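PDB 4FN7: enoyl-CoA hydratase/isomerase family protein from Mycobacterium tuberculosis, which probably acts as a crotonase-superfamily enoyl-CoA hydratase or isomerase on unsaturated acyl-CoA substrates in lipid metabolism. Local coordinates for residues D45-G53 and V185-A196; L79-L90 and P138-L147. All coordinates share one frame; numbering follows the deposited sequence.

Contact 1 of 2, residues D45-G53 and V185-A196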
loop_
_atom_site.group_PDB
_atom_site.type_symbol
_atom_site.label_atom_id
_atom_site.label_comp_id
_atom_site.label_asym_id
_atom_site.label_seq_id
_atom_site.Cartn_x
_atom_site.Cartn_y
_atom_site.Cartn_z
ATOM N N ASP A 45 -19.803 -26.810 8.458
ATOM C CA ASP A 45 -18.346 -26.869 8.612
ATOM C C ASP A 45 -17.633 -27.002 7.263
ATOM O O ASP A 45 -16.777 -27.864 7.069
ATOM C CB ASP A 45 -17.956 -28.006 9.565
ATOM C CG ASP A 45 -16.512 -27.917 10.028
ATOM O OD1 ASP A 45 -15.922 -26.820 9.967
ATOM O OD2 ASP A 45 -15.963 -28.954 10.471
ATOM N N VAL A 46 -17.981 -26.125 6.332
ATOM C CA VAL A 46 -17.473 -26.232 4.970
ATOM C C VAL A 46 -16.003 -25.831 4.857
ATOM O O VAL A 46 -15.458 -25.177 5.742
ATOM C CB VAL A 46 -18.323 -25.395 3.994
ATOM C CG1 VAL A 46 -19.778 -25.855 4.039
ATOM C CG2 VAL A 46 -18.204 -23.910 4.312
ATOM N N GLY A 47 -15.362 -26.236 3.767
ATOM C CA GLY A 47 -13.962 -25.914 3.546
ATOM C C GLY A 47 -13.713 -24.472 3.124
ATOM O O GLY A 47 -12.651 -23.920 3.395
ATOM N N ALA A 48 -14.683 -23.874 2.440
ATOM C CA ALA A 48 -14.572 -22.494 1.980
ATOM C C ALA A 48 -15.946 -21.962 1.594
ATOM O O ALA A 48 -16.876 -22.737 1.362
ATOM C CB ALA A 48 -13.606 -22.391 0.807
ATOM N N LEU A 49 -16.071 -20.635 1.559
ATOM C CA LEU A 49 -17.307 -19.977 1.149
ATOM C C LEU A 49 -17.096 -19.291 -0.179
ATOM O O LEU A 49 -16.032 -18.716 -0.420
ATOM C CB LEU A 49 -17.710 -18.863 2.118
ATOM C CG LEU A 49 -17.894 -19.024 3.615
ATOM C CD1 LEU A 49 -18.541 -17.760 4.156
ATOM C CD2 LEU A 49 -18.759 -20.223 3.894
ATOM N N VAL A 50 -18.126 -19.328 -1.010
ATOM C CA VAL A 50 -18.230 -18.462 -2.169
ATOM C C VAL A 50 -19.476 -17.618 -1.984
ATOM O O VAL A 50 -20.552 -18.139 -1.703
ATOM C CB VAL A 50 -18.366 -19.271 -3.461
ATOM C CG1 VAL A 50 -18.650 -18.343 -4.641
ATOM C CG2 VAL A 50 -17.121 -20.096 -3.701
ATOM N N ILE A 51 -19.323 -16.307 -2.121
ATOM C CA ILE A 51 -20.455 -15.390 -2.069
ATOM C C ILE A 51 -20.590 -14.701 -3.421
ATOM O O ILE A 51 -19.622 -14.127 -3.929
ATOM C CB ILE A 51 -20.296 -14.349 -0.937
ATOM C CG1 ILE A 51 -20.332 -15.059 0.423
ATOM C CG2 ILE A 51 -21.396 -13.298 -1.019
ATOM C CD1 ILE A 51 -19.893 -14.190 1.583
ATOM N N THR A 52 -21.786 -14.758 -4.000
ATOM C CA THR A 52 -22.028 -14.176 -5.317
ATOM C C THR A 52 -23.148 -13.151 -5.265
ATOM O O THR A 52 -23.915 -13.108 -4.303
ATOM C CB THR A 52 -22.451 -15.247 -6.359
ATOM O OG1 THR A 52 -23.878 -15.416 -6.345
ATOM C CG2 THR A 52 -21.770 -16.596 -6.089
ATOM N N GLY A 53 -23.231 -12.330 -6.310
ATOM C CA GLY A 53 -24.401 -11.502 -6.540
ATOM C C GLY A 53 -25.334 -12.165 -7.539
ATOM O O GLY A 53 -25.380 -13.401 -7.651
ATOM N N VAL A 185 -18.328 -16.941 -11.637
ATOM C CA VAL A 185 -18.784 -17.815 -10.563
ATOM C C VAL A 185 -18.014 -19.131 -10.544
ATOM O O VAL A 185 -17.547 -19.567 -9.494
ATOM C CB VAL A 185 -20.300 -18.073 -10.650
ATOM C CG1 VAL A 185 -20.718 -19.140 -9.645
ATOM C CG2 VAL A 185 -21.057 -16.771 -10.415
ATOM N N SER A 186 -17.868 -19.765 -11.701
ATOM C CA SER A 186 -17.179 -21.052 -11.731
ATOM C C SER A 186 -15.713 -20.898 -11.324
ATOM O O SER A 186 -15.156 -21.754 -10.640
ATOM C CB SER A 186 -17.319 -21.741 -13.095
ATOM O OG SER A 186 -16.779 -20.949 -14.130
ATOM N N ARG A 187 -15.096 -19.790 -11.714
ATOM C CA ARG A 187 -13.720 -19.532 -11.319
ATOM C C ARG A 187 -13.629 -19.284 -9.810
ATOM O O ARG A 187 -12.713 -19.772 -9.149
ATOM C CB ARG A 187 -13.137 -18.363 -12.111
ATOM C CG ARG A 187 -11.760 -17.951 -11.668
ATOM C CD ARG A 187 -10.738 -19.080 -11.765
ATOM N NE ARG A 187 -9.536 -18.665 -11.059
ATOM C CZ ARG A 187 -8.784 -19.449 -10.300
ATOM N NH1 ARG A 187 -9.077 -20.735 -10.157
ATOM N NH2 ARG A 187 -7.726 -18.937 -9.687
ATOM N N ALA A 188 -14.580 -18.532 -9.263
ATOM C CA ALA A 188 -14.640 -18.330 -7.818
ATOM C C ALA A 188 -14.751 -19.667 -7.079
ATOM O O ALA A 188 -14.079 -19.879 -6.070
ATOM C CB ALA A 188 -15.803 -17.407 -7.441
ATOM N N GLU A 189 -15.593 -20.566 -7.585
ATOM C CA GLU A 189 -15.764 -21.871 -6.962
ATOM C C GLU A 189 -14.499 -22.717 -7.070
ATOM O O GLU A 189 -14.125 -23.403 -6.118
ATOM C CB GLU A 189 -16.976 -22.591 -7.560
ATOM C CG GLU A 189 -18.289 -21.944 -7.151
ATOM C CD GLU A 189 -19.465 -22.387 -7.991
ATOM O OE1 GLU A 189 -19.241 -23.012 -9.048
ATOM O OE2 GLU A 189 -20.615 -22.098 -7.591
ATOM N N GLU A 190 -13.839 -22.651 -8.222
ATOM C CA GLU A 190 -12.577 -23.357 -8.424
ATOM C C GLU A 190 -11.531 -22.864 -7.422
ATOM O O GLU A 190 -10.834 -23.657 -6.787
ATOM C CB GLU A 190 -12.077 -23.158 -9.859
ATOM C CG GLU A 190 -10.831 -23.950 -10.205
ATOM C CD GLU A 190 -10.403 -23.753 -11.646
ATOM O OE1 GLU A 190 -10.232 -22.589 -12.066
ATOM O OE2 GLU A 190 -10.245 -24.761 -12.366
ATOM N N ALA A 191 -11.433 -21.545 -7.275
ATOM C CA ALA A 191 -10.475 -20.952 -6.355
ATOM C C ALA A 191 -10.794 -21.364 -4.916
ATOM O O ALA A 191 -9.894 -21.725 -4.157
ATOM C CB ALA A 191 -10.469 -19.433 -6.495
ATOM N N ALA A 192 -12.072 -21.311 -4.550
ATOM C CA ALA A 192 -12.498 -21.730 -3.219
ATOM C C ALA A 192 -12.099 -23.185 -2.936
ATOM O O ALA A 192 -11.590 -23.491 -1.856
ATOM C CB ALA A 192 -13.991 -21.536 -3.054
ATOM N N ARG A 193 -12.300 -24.073 -3.910
ATOM C CA ARG A 193 -11.928 -25.470 -3.726
ATOM C C ARG A 193 -10.420 -25.615 -3.534
ATOM O O ARG A 193 -9.975 -26.431 -2.727
ATOM C CB ARG A 193 -12.453 -26.336 -4.877
ATOM C CG ARG A 193 -13.971 -26.496 -4.854
ATOM C CD ARG A 193 -14.469 -27.430 -5.948
ATOM N NE ARG A 193 -15.882 -27.758 -5.777
ATOM C CZ ARG A 193 -16.877 -27.166 -6.429
ATOM N NH1 ARG A 193 -16.621 -26.213 -7.311
ATOM N NH2 ARG A 193 -18.131 -27.536 -6.204
ATOM N N GLU A 194 -9.638 -24.806 -4.252
ATOM C CA GLU A 194 -8.191 -24.786 -4.066
ATOM C C GLU A 194 -7.818 -24.327 -2.653
ATOM O O GLU A 194 -7.015 -24.967 -1.968
ATOM C CB GLU A 194 -7.523 -23.884 -5.109
ATOM C CG GLU A 194 -6.022 -23.715 -4.926
ATOM C CD GLU A 194 -5.461 -22.570 -5.749
ATOM O OE1 GLU A 194 -6.217 -21.996 -6.560
ATOM O OE2 GLU A 194 -4.269 -22.240 -5.578
ATOM N N PHE A 195 -8.396 -23.215 -2.210
ATOM C CA PHE A 195 -8.056 -22.673 -0.894
ATOM C C PHE A 195 -8.503 -23.587 0.248
ATOM O O PHE A 195 -7.907 -23.580 1.323
ATOM C CB PHE A 195 -8.634 -21.264 -0.716
ATOM C CG PHE A 195 -8.178 -20.279 -1.760
ATOM C CD1 PHE A 195 -6.880 -20.295 -2.252
ATOM C CD2 PHE A 195 -9.066 -19.343 -2.259
ATOM C CE1 PHE A 195 -6.480 -19.378 -3.214
ATOM C CE2 PHE A 195 -8.674 -18.431 -3.219
ATOM C CZ PHE A 195 -7.382 -18.442 -3.697
ATOM N N ALA A 196 -9.551 -24.370 0.013
ATOM C CA ALA A 196 -9.982 -25.364 0.996
ATOM C C ALA A 196 -8.885 -26.398 1.263
ATOM O O ALA A 196 -8.910 -27.088 2.287
ATOM C CB ALA A 196 -11.267 -26.047 0.546
#
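Val50 meets Ala192 at the heart of this contact, its CG2 lying 3.5 Å from Ala192 CB. The two methyls of Val50 share the work: CG1, anti to the backbone N (chi1 173°), reaches Ala188 CB at 4.1 Å, whereas CG2, beside that N, also presses on the helix backbone, 4.0 Å from Glu189 CA. Two residues earlier on the strand, Ala48 CB sits against the backbone of Ala192, 3.5 Å from its O, which already accepts the helical bond from Ala196 N. The two backbones come closest at Gly47, whose CA is 4.8 Å from Ala196 CA; its carbonyl O faces the Ala196 methyl. At the other end Thr52 CG2 only grazes Val185 CG2, at 4.4 Å. With axes 7.9 Å apart and running antiparallel at 164°, helix 185-195 covers one face of the main sheet of the crotonase fold along strand 48-52, and the small alanines permit this close approach. Strands 13-18 and 96-100 hold Val50 and Leu49, respectively, through backbone hydrogen bonds, and Val97 and Ala99 of the latter strand also touch Ala188. Thr52 OG1 donates to Gly53 O at 2.8 Å, in the carbonyl plane on a lone pair, and pairs with Ser17 OG as well. Before the strand, Asp45 ends helix 28-44 in a Schellman motif, and Lys94 NZ ties Asp45 OD1 to Val46 O.

Contact 2 of 2, residues L79-L90 and P138-L147; sequences LRGGFELAYRLL and PYAALEIMKL
Leu90 N bonds to Ala86 O at 2.9 Å, setting in line two residues whose side chains both face helix 139-147. It is an ordinary helical bond, yet it is the shortest polar link joining two residues that touch the partner helix; nothing polar bridges the segments. The contact is carried mainly by the Phe83 ring. Its CG lies anti to the carbonyl carbon (chi1 -61°), which sends the ring across to the start of the other helix, where Ala140 CB stands over one face in a CH-pi contact: 3.9 Å from the centroid and 21° off the ring normal. Ala141 N lies over the same face, and Ala141 CB touches the far part of the ring, 3.7 Å from Phe83 CE1. Pro138, at the N-cap position, brings CB to Phe83 CE2 and CG to Leu79 CD2. Farther along, Ile144 reaches across with its extended arm (CG1 anti to the carbonyl carbon), placing CD1 3.5 Å from Ala86 CB and 4.0 Å from Phe83 CD1. Leu90 and Leu147 then meet tip to tip, CD2 to CD2 at 3.8 Å. The segment axes diverge by 27° and stay 10.4 Å apart at their closest, a near-parallel packing of two helices of the crotonase fold. Met107 and Phe110 of helix 107-112 touch Phe83 and Ala141, respectively; in crotonase relatives the start of the equivalent helix helps form the oxyanion hole. Leu147 also packs on Gln155 of the second subunit. All nine touching residues are buried and no hydrogen bond crosses between the segments, so their pairing rests on apolar fit and on the CH-pi contact, without polar bonds to fix its register.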
loop_
_atom_site.group_PDB
_atom_site.type_symbol
_atom_site.label_atom_id
_atom_site.label_comp_id
_atom_site.label_asym_id
_atom_site.label_seq_id
_atom_site.Cartn_x
_atom_site.Cartn_y
_atom_site.Cartn_z
ATOM N N LEU A 79 -26.383 0.201 9.304
ATOM C CA LEU A 79 -24.943 0.370 9.172
ATOM C C LEU A 79 -24.190 -0.555 10.117
ATOM O O LEU A 79 -23.250 -1.227 9.707
ATOM C CB LEU A 79 -24.535 1.826 9.391
ATOM C CG LEU A 79 -24.401 2.641 8.098
ATOM C CD1 LEU A 79 -25.696 2.617 7.295
ATOM C CD2 LEU A 79 -23.973 4.063 8.413
ATOM N N ARG A 80 -24.614 -0.615 11.375
ATOM C CA ARG A 80 -23.962 -1.532 12.313
ATOM C C ARG A 80 -24.023 -2.973 11.812
ATOM O O ARG A 80 -23.033 -3.697 11.870
ATOM C CB ARG A 80 -24.579 -1.432 13.713
ATOM C CG ARG A 80 -24.141 -0.209 14.502
ATOM C CD ARG A 80 -24.950 -0.061 15.786
ATOM N NE ARG A 80 -24.844 -1.234 16.645
ATOM C CZ ARG A 80 -23.912 -1.396 17.579
ATOM N NH1 ARG A 80 -22.997 -0.455 17.782
ATOM N NH2 ARG A 80 -23.894 -2.499 18.315
ATOM N N GLY A 81 -25.184 -3.389 11.315
ATOM C CA GLY A 81 -25.333 -4.754 10.835
ATOM C C GLY A 81 -24.440 -5.049 9.645
ATOM O O GLY A 81 -23.883 -6.144 9.522
ATOM N N GLY A 82 -24.290 -4.069 8.760
ATOM C CA GLY A 82 -23.471 -4.241 7.575
ATOM C C GLY A 82 -22.010 -4.381 7.949
ATOM O O GLY A 82 -21.293 -5.244 7.441
ATOM N N PHE A 83 -21.557 -3.525 8.852
ATOM C CA PHE A 83 -20.163 -3.578 9.254
ATOM C C PHE A 83 -19.855 -4.767 10.157
ATOM O O PHE A 83 -18.746 -5.291 10.129
ATOM C CB PHE A 83 -19.732 -2.241 9.857
ATOM C CG PHE A 83 -19.844 -1.105 8.885
ATOM C CD1 PHE A 83 -19.325 -1.234 7.609
ATOM C CD2 PHE A 83 -20.506 0.060 9.223
ATOM C CE1 PHE A 83 -19.432 -0.201 6.689
ATOM C CE2 PHE A 83 -20.619 1.096 8.307
ATOM C CZ PHE A 83 -20.084 0.962 7.040
ATOM N N GLU A 84 -20.850 -5.223 10.913
ATOM C CA GLU A 84 -20.701 -6.461 11.676
ATOM C C GLU A 84 -20.546 -7.667 10.744
ATOM O O GLU A 84 -19.742 -8.565 10.999
ATOM C CB GLU A 84 -21.892 -6.677 12.610
ATOM C CG GLU A 84 -21.651 -7.779 13.616
ATOM C CD GLU A 84 -20.528 -7.428 14.566
ATOM O OE1 GLU A 84 -20.587 -6.337 15.169
ATOM O OE2 GLU A 84 -19.583 -8.232 14.704
ATOM N N LEU A 85 -21.323 -7.687 9.667
ATOM C CA LEU A 85 -21.182 -8.711 8.639
ATOM C C LEU A 85 -19.774 -8.675 8.034
ATOM O O LEU A 85 -19.143 -9.713 7.832
ATOM C CB LEU A 85 -22.241 -8.509 7.556
ATOM C CG LEU A 85 -22.297 -9.550 6.450
ATOM C CD1 LEU A 85 -22.562 -10.930 7.037
ATOM C CD2 LEU A 85 -23.382 -9.173 5.461
ATOM N N ALA A 86 -19.272 -7.478 7.750
ATOM C CA ALA A 86 -17.911 -7.344 7.250
ATOM C C ALA A 86 -16.902 -7.914 8.248
ATOM O O ALA A 86 -15.994 -8.647 7.873
ATOM C CB ALA A 86 -17.593 -5.880 6.938
ATOM N N TYR A 87 -17.071 -7.578 9.523
ATOM C CA TYR A 87 -16.195 -8.107 10.557
ATOM C C TYR A 87 -16.254 -9.642 10.571
ATOM O O TYR A 87 -15.224 -10.320 10.642
ATOM C CB TYR A 87 -16.584 -7.540 11.924
ATOM C CG TYR A 87 -15.624 -7.898 13.031
ATOM C CD1 TYR A 87 -14.687 -6.981 13.491
ATOM C CD2 TYR A 87 -15.651 -9.162 13.620
ATOM C CE1 TYR A 87 -13.802 -7.309 14.511
ATOM C CE2 TYR A 87 -14.772 -9.497 14.634
ATOM C CZ TYR A 87 -13.850 -8.571 15.076
ATOM O OH TYR A 87 -12.978 -8.921 16.082
ATOM N N ARG A 88 -17.466 -10.181 10.501
ATOM C CA ARG A 88 -17.671 -11.629 10.517
ATOM C C ARG A 88 -16.934 -12.309 9.369
ATOM O O ARG A 88 -16.290 -13.342 9.553
ATOM C CB ARG A 88 -19.162 -11.960 10.445
ATOM C CG ARG A 88 -19.456 -13.435 10.623
ATOM C CD ARG A 88 -20.940 -13.721 10.575
ATOM N NE ARG A 88 -21.172 -15.140 10.848
ATOM C CZ ARG A 88 -22.356 -15.739 10.805
ATOM N NH1 ARG A 88 -23.447 -15.060 10.484
ATOM N NH2 ARG A 88 -22.435 -17.032 11.075
ATOM N N LEU A 89 -17.008 -11.722 8.181
ATOM C CA LEU A 89 -16.368 -12.322 7.022
ATOM C C LEU A 89 -14.852 -12.147 7.012
ATOM O O LEU A 89 -14.131 -13.063 6.630
ATOM C CB LEU A 89 -16.994 -11.798 5.729
ATOM C CG LEU A 89 -18.403 -12.357 5.497
ATOM C CD1 LEU A 89 -19.118 -11.578 4.406
ATOM C CD2 LEU A 89 -18.357 -13.850 5.157
ATOM N N LEU A 90 -14.363 -10.976 7.418
ATOM C CA LEU A 90 -12.923 -10.739 7.477
ATOM C C LEU A 90 -12.247 -11.639 8.504
ATOM O O LEU A 90 -11.063 -11.939 8.384
ATOM C CB LEU A 90 -12.631 -9.276 7.809
ATOM C CG LEU A 90 -12.689 -8.295 6.630
ATOM C CD1 LEU A 90 -12.676 -6.851 7.125
ATOM C CD2 LEU A 90 -11.566 -8.532 5.632
ATOM N N PRO A 138 -18.352 6.238 6.701
ATOM C CA PRO A 138 -18.153 5.806 8.087
ATOM C C PRO A 138 -16.748 5.272 8.343
ATOM O O PRO A 138 -16.120 4.685 7.451
ATOM C CB PRO A 138 -19.178 4.681 8.249
ATOM C CG PRO A 138 -20.264 5.037 7.289
ATOM C CD PRO A 138 -19.529 5.590 6.095
ATOM N N TYR A 139 -16.269 5.464 9.564
ATOM C CA TYR A 139 -14.945 4.970 9.930
ATOM C C TYR A 139 -14.769 3.473 9.661
ATOM O O TYR A 139 -13.718 3.056 9.177
ATOM C CB TYR A 139 -14.619 5.305 11.385
ATOM C CG TYR A 139 -14.303 6.769 11.612
ATOM C CD1 TYR A 139 -13.091 7.309 11.197
ATOM C CD2 TYR A 139 -15.212 7.609 12.242
ATOM C CE1 TYR A 139 -12.793 8.650 11.406
ATOM C CE2 TYR A 139 -14.921 8.947 12.458
ATOM C CZ TYR A 139 -13.712 9.459 12.036
ATOM O OH TYR A 139 -13.416 10.787 12.245
ATOM N N ALA A 140 -15.785 2.665 9.956
ATOM C CA ALA A 140 -15.657 1.226 9.733
ATOM C C ALA A 140 -15.432 0.915 8.255
ATOM O O ALA A 140 -14.648 0.029 7.912
ATOM C CB ALA A 140 -16.869 0.469 10.275
ATOM N N ALA A 141 -16.118 1.647 7.381
ATOM C CA ALA A 141 -15.969 1.465 5.940
ATOM C C ALA A 141 -14.583 1.883 5.480
ATOM O O ALA A 141 -13.959 1.216 4.649
ATOM C CB ALA A 141 -17.032 2.258 5.191
ATOM N N LEU A 142 -14.105 3.005 6.010
ATOM C CA LEU A 142 -12.748 3.444 5.708
ATOM C C LEU A 142 -11.725 2.364 6.057
ATOM O O LEU A 142 -10.810 2.093 5.285
ATOM C CB LEU A 142 -12.420 4.757 6.433
ATOM C CG LEU A 142 -13.177 5.994 5.939
ATOM C CD1 LEU A 142 -12.898 7.187 6.846
ATOM C CD2 LEU A 142 -12.794 6.315 4.505
ATOM N N GLU A 143 -11.890 1.745 7.218
ATOM C CA GLU A 143 -10.943 0.725 7.659
ATOM C C GLU A 143 -10.976 -0.512 6.755
ATOM O O GLU A 143 -9.934 -1.109 6.468
ATOM C CB GLU A 143 -11.208 0.364 9.116
ATOM C CG GLU A 143 -10.971 1.536 10.068
ATOM C CD GLU A 143 -9.498 1.928 10.180
ATOM O OE1 GLU A 143 -8.624 1.098 9.857
ATOM O OE2 GLU A 143 -9.209 3.070 10.599
ATOM N N ILE A 144 -12.168 -0.884 6.296
ATOM C CA ILE A 144 -12.297 -2.003 5.362
ATOM C C ILE A 144 -11.530 -1.691 4.077
ATOM O O ILE A 144 -10.755 -2.510 3.587
ATOM C CB ILE A 144 -13.777 -2.313 5.061
ATOM C CG1 ILE A 144 -14.450 -2.853 6.327
ATOM C CG2 ILE A 144 -13.889 -3.328 3.933
ATOM C CD1 ILE A 144 -15.959 -2.842 6.269
ATOM N N MET A 145 -11.728 -0.496 3.533
ATOM C CA MET A 145 -11.041 -0.134 2.298
ATOM C C MET A 145 -9.542 0.002 2.498
ATOM O O MET A 145 -8.751 -0.411 1.640
ATOM C CB MET A 145 -11.622 1.145 1.701
ATOM C CG MET A 145 -12.899 0.875 0.945
ATOM S SD MET A 145 -13.524 2.336 0.131
ATOM C CE MET A 145 -13.942 3.222 1.543
ATOM N N LYS A 146 -9.157 0.567 3.638
ATOM C CA LYS A 146 -7.751 0.806 3.930
ATOM C C LYS A 146 -6.976 -0.513 3.985
ATOM O O LYS A 146 -5.789 -0.556 3.689
ATOM C CB LYS A 146 -7.601 1.551 5.255
ATOM C CG LYS A 146 -6.236 2.188 5.440
ATOM C CD LYS A 146 -6.002 2.631 6.883
ATOM C CE LYS A 146 -7.028 3.633 7.351
ATOM N NZ LYS A 146 -6.742 4.031 8.758
ATOM N N LEU A 147 -7.661 -1.585 4.369
ATOM C CA LEU A 147 -7.047 -2.898 4.487
ATOM C C LEU A 147 -6.650 -3.476 3.129
ATOM O O LEU A 147 -5.763 -4.325 3.054
ATOM C CB LEU A 147 -8.006 -3.844 5.215
ATOM C CG LEU A 147 -7.528 -5.273 5.476
ATOM C CD1 LEU A 147 -6.307 -5.278 6.390
ATOM C CD2 LEU A 147 -8.652 -6.084 6.093
#

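From the N terminus the chain passes strands 5-10 and 13-18 and helix 28-44 before strand 48-52, then helix 73-90, then helix 139-148, and only afterwards helix 184-195. Contact 1 therefore closes the long loop, with 131 residues between its segments, and contact 2 closes a shorter one of 47 residues nested wholly inside it. The two centres lie about 21 Å apart, on opposite sides of the chain's centre. Strand 48-52 links them: while Ala48, Val50 and Thr52 face helix 185-195, Leu49 and Ile51 point away from it, and Ile51 CD1 packs 3.9 Å from Leu89 CD2 on helix 79-90. Together they tie helices on the two faces of the main sheet into one layered fold.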